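Local coordinates for protein pectate lyase (Paenibacillus sp. 0602, PDB 5GT5) that catalyses the eliminative cleavage of polygalacturonate and probably also of partly methylated pectins, probably with an endo mode of action and calcium as its likely cofactor, at residues T37-A42 and S72-H77; I164-F169 and D439-T444; D174-S179 and S191-D196. The protein carries 1 engineered substitution. All blocks are in the same frame, centred on the assembly; numbering follows the deposited sequence.

Contact 1: residues T37-A42 and S72-H77; sequences TDLALA and SPFAKH
Phe74 turns its CG away from its own carbonyl carbon and beside its backbone N (chi1 -77°), while Leu39 on helix 36-43 does the reverse, with CG set opposite its backbone N (chi1 -170°). These two settings carry a phenyl ring and an isobutyl group to one place, where the side chains cross at about a right angle. Only the far ends meet: Leu39 CD2 lies 4.0 Å from Phe74 CZ. The next helix residue adds its methyl group, which comes in obliquely, close to CD1 and CE1 of the ring, with Ala40 CB 3.7 Å from Phe74 CE1. One aromatic ring thus packs against two successive residues of the helix.

Pro73, reached through a cis peptide bond, is laid against the same helical turn. Pro73 CD approaches the backbone, 3.2 Å from Ala40 O, and lies 4.1 Å from Ala40 CB. The small side chain of Ala40 lets the chains draw close, the CA atoms of Ala40 and Pro73 being 5.9 Å apart. No direct hydrogen bond crosses between the segments. Instead a water donates to Ala40 O at 2.9 Å and to Ser72 O at 2.8 Å, tying the helix to the residue just before the cis bond.

The apolar patch continues beyond the two segments: Leu39 also lies on Val33, Val52, Ile54 and Ile94, and Phe74 on Ile65 and Ile94. Helix 36-43 lies over strands 30-33 and 51-54 at the N-terminal end of the parallel beta-helix, consistent with the capping helix of pectate lyases, and through Phe74 it meets strand 74-76, one of the two outermost strands of a five-stranded mixed sheet, which runs antiparallel to its neighbour 92-97.

Contact 2: residues I164-F169 and D439-T444; sequences IDHCVF and DNWLKT. Engineered in segment 164-169: Val168 (natural residue Gly).
Asp165 OD1, which looks onto the rim of Trp441 near the plane of the indole, is gripped by two N-H groups, those of His166 ND1 and Arg128 NE, the latter in a salt bridge. The His166 ND1 to Asp165 OD1 bond is short, 2.7 Å, and fairly straight, 162° at the hydrogen. It uses the syn side but stands well out of the carboxylate plane, whereas the acceptor sits almost in the imidazole plane. Asp165 OD2 is bonded by Ser189 OG, so both oxygens of this buried acid are satisfied.

Trp441 comes in from the chain's C-terminal part with the CZ3-CH2 edge of its six-membered ring leading. That edge is directed at the face of the imidazole in an offset edge-to-face pair, the centroids 5.3 Å apart and the planes at 71°. It also packs against the aliphatic carbon, with His166 CB 3.6 Å from Trp441 CZ3. The first torsion of His166 (chi1 -79°) sets the ring beside its own backbone N, where it can both bond Asp165 and receive the indole edge. An isoleucine in place of His166 would remove ND1 and the flat face, and would probably leave Asp165 OD1 without one of its two N-H partners and the indole edge without the ring face it meets.

His166 is further stacked on Trp190 and meets Tyr7 edge-to-face, while Trp441 meets Trp436 likewise. At this turn of the parallel beta-helix, between strands 160-165 and 168-169, the His166-Trp190 stack joins successive coils, and the cluster ties in the C-terminal segment. The chemistry implies an imidazole whose rotation is probably set by its bond to Asp165 together with the rings around it, and a carboxylate whose charge is probably balanced chiefly by Arg128.

Contact 3: residues D174-S179 and S191-D196; sequences DGLVDS and STFKGD
Leu176 lays its CD1 branch obliquely against Phe193, near the root of the ring: Leu176 CD1 is 3.6 Å from Phe193 CD2 and 3.9 Å from Phe193 CB. The leucine reaches that far because CD1 continues its chain in an extended line (chi2 178°). Val177 follows on the same flank but farther out, meeting the ring at its edge, near the ring plane, with Val177 CG2 4.3 Å from Phe193 CE2. No hydrogen bond crosses between the segments, and the contact is wholly apolar.

Phe193 also packs on Ile188 and Ile273, and Val177 on Ile188 and Phe169, placing the contact in the interior of the parallel beta-helix. The carboxylates of Asp174 and Asp178 leave the chain in the opposite direction. These two residues, probably calcium ligands together with Asp152, stand before and after the apolar pair in sequence, and Gly175 N is bonded to Asp152 OD1. The side chain of Leu176 lies about 7 Å from that of Asp152 and about 8 Å from that of Arg276, the likely active-site residue. A short run of chain thus divides its chemistry, presenting hydrocarbon to the core and carboxylates to the probable metal site.

Overall arrangement
All three contacts are buried, yet they differ in place: the centre of contact 3 lies about 2 Å from the centre of the chain, that of contact 2 about 16 Å and that of contact 1 about 22 Å. Contacts 1 and 3 reach the same five-stranded sheet at its outermost strands, 74-76 and 177-180. Contacts 2 and 3 touch through the neighbouring strands 168-169 and 184-194, with Phe169 N 2.8 Å from Thr192 O and the rings of Phe169 and Phe193 nearly parallel. Contact 3 is apolar; contact 1 adds a bridging water where helix meets the loop leading into strand 74-76, and contact 2 combines aromatic rings with a buried carboxylate held by hydrogen bonds and a salt bridge.

Contact 1: residues T37-A42 and S72-H77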
loop_
_atom_site.group_PDB
_atom_site.type_symbol
_atom_site.label_atom_id
_atom_site.label_comp_id
_atom_site.label_asym_id
_atom_site.label_seq_id
_atom_site.Cartn_x
_atom_site.Cartn_y
_atom_site.Cartn_z
ATOM N N THR A 37 20.966 18.001 13.865
ATOM C CA THR A 37 21.918 17.071 13.240
ATOM C C THR A 37 21.517 15.615 13.459
ATOM O O THR A 37 21.550 14.823 12.517
ATOM C CB THR A 37 23.327 17.301 13.766
ATOM O OG1 THR A 37 23.685 18.670 13.541
ATOM C CG2 THR A 37 24.326 16.405 13.033
ATOM N N ASP A 38 21.110 15.282 14.682
ATOM C CA ASP A 38 20.564 13.959 14.981
ATOM C C ASP A 38 19.397 13.658 14.065
ATOM O O ASP A 38 19.298 12.559 13.533
ATOM C CB ASP A 38 20.052 13.851 16.420
ATOM C CG ASP A 38 21.136 14.028 17.466
ATOM O OD1 ASP A 38 22.353 13.802 17.192
ATOM O OD2 ASP A 38 20.732 14.385 18.591
ATOM N N LEU A 39 18.514 14.632 13.845
ATOM C CA LEU A 39 17.357 14.381 12.998
ATOM C C LEU A 39 17.789 14.148 11.547
ATOM O O LEU A 39 17.268 13.252 10.859
ATOM C CB LEU A 39 16.397 15.560 13.062
ATOM C CG LEU A 39 15.026 15.314 12.404
ATOM C CD1 LEU A 39 14.288 14.182 13.090
ATOM C CD2 LEU A 39 14.169 16.596 12.468
ATOM N N ALA A 40 18.716 14.968 11.068
ATOM C CA ALA A 40 19.213 14.838 9.718
ATOM C C ALA A 40 19.851 13.477 9.478
ATOM O O ALA A 40 19.653 12.855 8.422
ATOM C CB ALA A 40 20.177 15.927 9.405
ATOM N N LEU A 41 20.606 12.998 10.458
ATOM C CA LEU A 41 21.216 11.685 10.312
ATOM C C LEU A 41 20.182 10.572 10.333
ATOM O O LEU A 41 20.275 9.636 9.533
ATOM C CB LEU A 41 22.247 11.459 11.410
ATOM C CG LEU A 41 23.506 12.318 11.285
ATOM C CD1 LEU A 41 24.409 12.138 12.528
ATOM C CD2 LEU A 41 24.266 11.980 10.013
ATOM N N ALA A 42 19.178 10.681 11.206
ATOM C CA ALA A 42 18.155 9.653 11.353
ATOM C C ALA A 42 17.249 9.539 10.126
ATOM O O ALA A 42 16.873 8.425 9.745
ATOM C CB ALA A 42 17.320 9.941 12.568
ATOM N N SER A 72 20.711 17.260 2.868
ATOM C CA SER A 72 19.592 16.314 2.787
ATOM C C SER A 72 19.631 15.394 3.990
ATOM O O SER A 72 20.695 14.859 4.342
ATOM C CB SER A 72 19.619 15.489 1.501
ATOM O OG SER A 72 19.667 16.336 0.375
ATOM N N PRO A 73 18.484 15.188 4.651
ATOM C CA PRO A 73 17.111 15.521 4.214
ATOM C C PRO A 73 16.630 16.941 4.488
ATOM O O PRO A 73 15.452 17.190 4.232
ATOM C CB PRO A 73 16.264 14.565 5.051
ATOM C CG PRO A 73 17.033 14.474 6.361
ATOM C CD PRO A 73 18.503 14.471 5.938
ATOM N N PHE A 74 17.463 17.826 5.029
ATOM C CA PHE A 74 17.104 19.247 5.182
ATOM C C PHE A 74 17.457 20.050 3.949
ATOM O O PHE A 74 18.509 19.833 3.336
ATOM C CB PHE A 74 17.896 19.888 6.322
ATOM C CG PHE A 74 17.401 19.563 7.712
ATOM C CD1 PHE A 74 17.560 18.280 8.252
ATOM C CD2 PHE A 74 16.871 20.570 8.526
ATOM C CE1 PHE A 74 17.139 17.990 9.554
ATOM C CE2 PHE A 74 16.443 20.294 9.838
ATOM C CZ PHE A 74 16.593 19.017 10.366
ATOM N N ALA A 75 16.601 21.014 3.613
ATOM C CA ALA A 75 16.915 21.999 2.591
ATOM C C ALA A 75 16.350 23.328 3.040
ATOM O O ALA A 75 15.434 23.369 3.863
ATOM C CB ALA A 75 16.307 21.615 1.278
ATOM N N LYS A 76 16.881 24.407 2.493
ATOM C CA LYS A 76 16.309 25.726 2.764
ATOM C C LYS A 76 14.940 25.826 2.083
ATOM O O LYS A 76 14.794 25.481 0.906
ATOM C CB LYS A 76 17.225 26.835 2.229
ATOM C CG LYS A 76 16.788 28.222 2.671
ATOM C CD LYS A 76 17.638 29.328 2.037
ATOM C CE LYS A 76 17.278 29.502 0.555
ATOM N NZ LYS A 76 15.876 29.996 0.278
ATOM N N HIS A 77 13.934 26.265 2.841
ATOM C CA HIS A 77 12.611 26.512 2.260
ATOM C C HIS A 77 12.552 27.915 1.645
ATOM O O HIS A 77 13.534 28.667 1.710
ATOM C CB HIS A 77 11.551 26.393 3.362
ATOM C CG HIS A 77 10.245 25.818 2.892
ATOM N ND1 HIS A 77 9.672 26.127 1.669
ATOM C CD2 HIS A 77 9.405 24.939 3.486
ATOM C CE1 HIS A 77 8.541 25.465 1.542
ATOM N NE2 HIS A 77 8.356 24.733 2.627
HETATM O O HOH W 1 21.743 13.621 6.635
#

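Contact 2: residues I164-F169 and D439-T444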
loop_
_atom_site.group_PDB
_atom_site.type_symbol
_atom_site.label_atom_id
_atom_site.label_comp_id
_atom_site.label_asym_id
_atom_site.label_seq_id
_atom_site.Cartn_x
_atom_site.Cartn_y
_atom_site.Cartn_z
ATOM N N ILE A 164 -1.100 9.851 11.370
ATOM C CA ILE A 164 -0.733 11.016 12.157
ATOM C C ILE A 164 -1.700 11.057 13.328
ATOM O O ILE A 164 -2.918 11.114 13.119
ATOM C CB ILE A 164 -0.841 12.284 11.326
ATOM C CG1 ILE A 164 0.224 12.247 10.216
ATOM C CG2 ILE A 164 -0.615 13.528 12.221
ATOM C CD1 ILE A 164 -0.069 13.163 9.023
ATOM N N ASP A 165 -1.188 11.011 14.565
ATOM C CA ASP A 165 -2.087 10.792 15.690
ATOM C C ASP A 165 -1.585 11.472 16.957
ATOM O O ASP A 165 -0.383 11.510 17.210
ATOM C CB ASP A 165 -2.282 9.273 15.908
ATOM C CG ASP A 165 -2.952 8.961 17.216
ATOM O OD1 ASP A 165 -2.208 8.830 18.225
ATOM O OD2 ASP A 165 -4.201 8.869 17.281
ATOM N N HIS A 166 -2.502 12.052 17.732
ATOM C CA HIS A 166 -2.108 12.794 18.938
ATOM C C HIS A 166 -1.068 13.877 18.646
ATOM O O HIS A 166 -0.123 14.113 19.406
ATOM C CB HIS A 166 -1.634 11.840 20.046
ATOM C CG HIS A 166 -2.756 11.179 20.787
ATOM N ND1 HIS A 166 -3.232 9.928 20.458
ATOM C CD2 HIS A 166 -3.496 11.620 21.831
ATOM C CE1 HIS A 166 -4.221 9.614 21.290
ATOM N NE2 HIS A 166 -4.421 10.631 22.107
ATOM N N CYS A 167 -1.282 14.582 17.549
ATOM C CA CYS A 167 -0.462 15.740 17.229
ATOM C C CYS A 167 -1.263 17.016 17.377
ATOM O O CYS A 167 -2.498 16.987 17.422
ATOM C CB CYS A 167 0.100 15.644 15.801
ATOM S SG CYS A 167 1.344 14.330 15.607
ATOM N N VAL A 168 -0.547 18.127 17.488
ATOM C CA VAL A 168 -1.137 19.462 17.572
ATOM C C VAL A 168 -0.510 20.363 16.525
ATOM O O VAL A 168 0.716 20.355 16.364
ATOM C CB VAL A 168 -0.915 20.045 18.952
ATOM C CG1 VAL A 168 -1.404 21.512 19.038
ATOM C CG2 VAL A 168 -1.681 19.241 19.865
ATOM N N PHE A 169 -1.356 21.117 15.816
ATOM C CA PHE A 169 -0.909 22.014 14.754
ATOM C C PHE A 169 -1.432 23.403 15.045
ATOM O O PHE A 169 -2.604 23.564 15.382
ATOM C CB PHE A 169 -1.428 21.527 13.400
ATOM C CG PHE A 169 -0.977 20.143 13.037
ATOM C CD1 PHE A 169 -1.648 19.023 13.524
ATOM C CD2 PHE A 169 0.142 19.966 12.239
ATOM C CE1 PHE A 169 -1.246 17.750 13.176
ATOM C CE2 PHE A 169 0.567 18.686 11.891
ATOM C CZ PHE A 169 -0.122 17.578 12.359
ATOM N N ASP A 439 6.574 3.412 25.278
ATOM C CA ASP A 439 6.437 2.297 24.331
ATOM C C ASP A 439 5.028 2.272 23.707
ATOM O O ASP A 439 4.831 1.724 22.621
ATOM C CB ASP A 439 6.748 0.964 25.008
ATOM C CG ASP A 439 5.793 0.670 26.128
ATOM O OD1 ASP A 439 5.761 1.481 27.075
ATOM O OD2 ASP A 439 5.080 -0.356 26.067
ATOM N N ASN A 440 4.050 2.875 24.385
ATOM C CA ASN A 440 2.712 2.882 23.851
ATOM C C ASN A 440 2.569 3.685 22.576
ATOM O O ASN A 440 1.623 3.457 21.814
ATOM C CB ASN A 440 1.750 3.395 24.899
ATOM C CG ASN A 440 1.520 2.385 25.984
ATOM O OD1 ASN A 440 0.870 1.365 25.749
ATOM N ND2 ASN A 440 2.038 2.668 27.192
ATOM N N TRP A 441 3.486 4.621 22.364
ATOM C CA TRP A 441 3.480 5.420 21.143
ATOM C C TRP A 441 3.872 4.617 19.906
ATOM O O TRP A 441 3.566 5.022 18.778
ATOM C CB TRP A 441 4.357 6.673 21.283
ATOM C CG TRP A 441 3.777 7.671 22.231
ATOM C CD1 TRP A 441 4.323 8.090 23.412
ATOM C CD2 TRP A 441 2.511 8.349 22.115
ATOM N NE1 TRP A 441 3.493 8.980 24.032
ATOM C CE2 TRP A 441 2.376 9.169 23.258
ATOM C CE3 TRP A 441 1.481 8.352 21.149
ATOM C CZ2 TRP A 441 1.265 9.986 23.476
ATOM C CZ3 TRP A 441 0.366 9.162 21.366
ATOM C CH2 TRP A 441 0.261 9.964 22.527
ATOM N N LEU A 442 4.488 3.455 20.102
ATOM C CA LEU A 442 4.870 2.590 18.991
ATOM C C LEU A 442 3.784 1.599 18.605
ATOM O O LEU A 442 3.850 1.001 17.541
ATOM C CB LEU A 442 6.141 1.807 19.363
ATOM C CG LEU A 442 7.366 2.623 19.771
ATOM C CD1 LEU A 442 8.588 1.686 19.925
ATOM C CD2 LEU A 442 7.669 3.740 18.801
ATOM N N LYS A 443 2.816 1.395 19.484
ATOM C CA LYS A 443 1.748 0.412 19.241
ATOM C C LYS A 443 0.644 0.956 18.351
ATOM O O LYS A 443 0.444 2.181 18.256
ATOM C CB LYS A 443 1.134 0.014 20.582
ATOM C CG LYS A 443 2.144 -0.558 21.600
ATOM C CD LYS A 443 1.411 -0.837 22.922
ATOM C CE LYS A 443 2.343 -1.287 24.012
ATOM N NZ LYS A 443 1.627 -1.273 25.334
ATOM N N THR A 444 -0.109 0.054 17.741
ATOM C CA THR A 444 -1.257 0.466 16.932
ATOM C C THR A 444 -2.574 -0.062 17.475
ATOM O O THR A 444 -3.638 0.282 16.954
ATOM C CB THR A 444 -1.114 0.051 15.473
ATOM O OG1 THR A 444 -1.007 -1.376 15.389
ATOM C CG2 THR A 444 0.115 0.704 14.864
#

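Contact 3: residues D174-S179 and S191-D196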
loop_
_atom_site.group_PDB
_atom_site.type_symbol
_atom_site.label_atom_id
_atom_site.label_comp_id
_atom_site.label_asym_id
_atom_site.label_seq_id
_atom_site.Cartn_x
_atom_site.Cartn_y
_atom_site.Cartn_z
ATOM N N ASP A 174 0.475 28.088 4.719
ATOM C CA ASP A 174 -0.413 27.381 3.798
ATOM C C ASP A 174 -1.140 26.277 4.565
ATOM O O ASP A 174 -1.894 26.561 5.492
ATOM C CB ASP A 174 0.429 26.865 2.606
ATOM C CG ASP A 174 -0.375 26.434 1.401
ATOM O OD1 ASP A 174 -1.603 26.610 1.365
ATOM O OD2 ASP A 174 0.274 25.964 0.430
ATOM N N GLY A 175 -0.919 25.022 4.220
ATOM C CA GLY A 175 -1.717 23.954 4.811
ATOM C C GLY A 175 -1.161 23.326 6.075
ATOM O O GLY A 175 0.023 23.460 6.429
ATOM N N LEU A 176 -2.031 22.594 6.751
ATOM C CA LEU A 176 -1.648 21.897 7.974
ATOM C C LEU A 176 -1.164 20.499 7.640
ATOM O O LEU A 176 0.011 20.193 7.862
ATOM C CB LEU A 176 -2.822 21.856 8.940
ATOM C CG LEU A 176 -3.369 23.231 9.314
ATOM C CD1 LEU A 176 -4.591 23.073 10.256
ATOM C CD2 LEU A 176 -2.283 24.083 9.955
ATOM N N VAL A 177 -2.043 19.632 7.141
ATOM C CA VAL A 177 -1.591 18.337 6.627
ATOM C C VAL A 177 -2.271 18.156 5.280
ATOM O O VAL A 177 -3.509 18.117 5.198
ATOM C CB VAL A 177 -1.927 17.127 7.536
ATOM C CG1 VAL A 177 -1.380 15.842 6.911
ATOM C CG2 VAL A 177 -1.350 17.319 8.958
ATOM N N ASP A 178 -1.472 18.088 4.215
ATOM C CA ASP A 178 -1.941 17.948 2.839
ATOM C C ASP A 178 -1.531 16.602 2.323
ATOM O O ASP A 178 -0.479 16.047 2.711
ATOM C CB ASP A 178 -1.336 19.018 1.966
ATOM C CG ASP A 178 -1.825 20.420 2.315
ATOM O OD1 ASP A 178 -2.865 20.571 2.982
ATOM O OD2 ASP A 178 -1.150 21.399 1.897
ATOM N N SER A 179 -2.347 16.053 1.439
ATOM C CA SER A 179 -2.087 14.724 0.902
ATOM C C SER A 179 -2.226 14.802 -0.601
ATOM O O SER A 179 -3.285 15.225 -1.093
ATOM C CB SER A 179 -3.048 13.726 1.528
ATOM O OG SER A 179 -2.676 12.408 1.163
ATOM N N SER A 191 -6.152 14.455 17.117
ATOM C CA SER A 191 -5.269 15.605 16.885
ATOM C C SER A 191 -5.992 16.929 16.997
ATOM O O SER A 191 -7.198 17.005 16.751
ATOM C CB SER A 191 -4.533 15.484 15.539
ATOM O OG SER A 191 -3.671 14.334 15.566
ATOM N N THR A 192 -5.237 17.948 17.376
ATOM C CA THR A 192 -5.769 19.306 17.514
ATOM C C THR A 192 -5.180 20.198 16.440
ATOM O O THR A 192 -3.962 20.163 16.199
ATOM C CB THR A 192 -5.383 19.860 18.891
ATOM O OG1 THR A 192 -6.091 19.099 19.890
ATOM C CG2 THR A 192 -5.766 21.342 18.989
ATOM N N PHE A 193 -6.051 20.976 15.783
ATOM C CA PHE A 193 -5.677 21.970 14.798
ATOM C C PHE A 193 -6.280 23.258 15.308
ATOM O O PHE A 193 -7.495 23.324 15.477
ATOM C CB PHE A 193 -6.250 21.562 13.423
ATOM C CG PHE A 193 -5.843 20.171 12.984
ATOM C CD1 PHE A 193 -6.541 19.038 13.443
ATOM C CD2 PHE A 193 -4.755 19.997 12.127
ATOM C CE1 PHE A 193 -6.163 17.760 13.030
ATOM C CE2 PHE A 193 -4.352 18.727 11.733
ATOM C CZ PHE A 193 -5.027 17.606 12.187
ATOM N N LYS A 194 -5.440 24.247 15.609
ATOM C CA LYS A 194 -5.950 25.480 16.232
ATOM C C LYS A 194 -5.268 26.698 15.668
ATOM O O LYS A 194 -4.172 26.667 15.093
ATOM C CB LYS A 194 -5.775 25.463 17.754
ATOM C CG LYS A 194 -4.351 25.330 18.209
ATOM C CD LYS A 194 -4.271 25.253 19.743
ATOM C CE LYS A 194 -2.862 25.023 20.207
ATOM N NZ LYS A 194 -2.822 25.007 21.708
ATOM N N GLY A 195 -5.953 27.812 15.841
ATOM C CA GLY A 195 -5.393 29.101 15.489
ATOM C C GLY A 195 -4.667 29.759 16.638
ATOM O O GLY A 195 -4.351 29.134 17.671
ATOM N N ASP A 196 -4.360 31.035 16.431
ATOM C CA ASP A 196 -3.667 31.858 17.411
ATOM C C ASP A 196 -4.679 32.413 18.422
ATOM O O ASP A 196 -5.778 32.808 18.048
ATOM C CB ASP A 196 -3.010 33.014 16.637
ATOM C CG ASP A 196 -2.087 33.880 17.508
ATOM O OD1 ASP A 196 -0.870 33.595 17.567
ATOM O OD2 ASP A 196 -2.574 34.882 18.068
#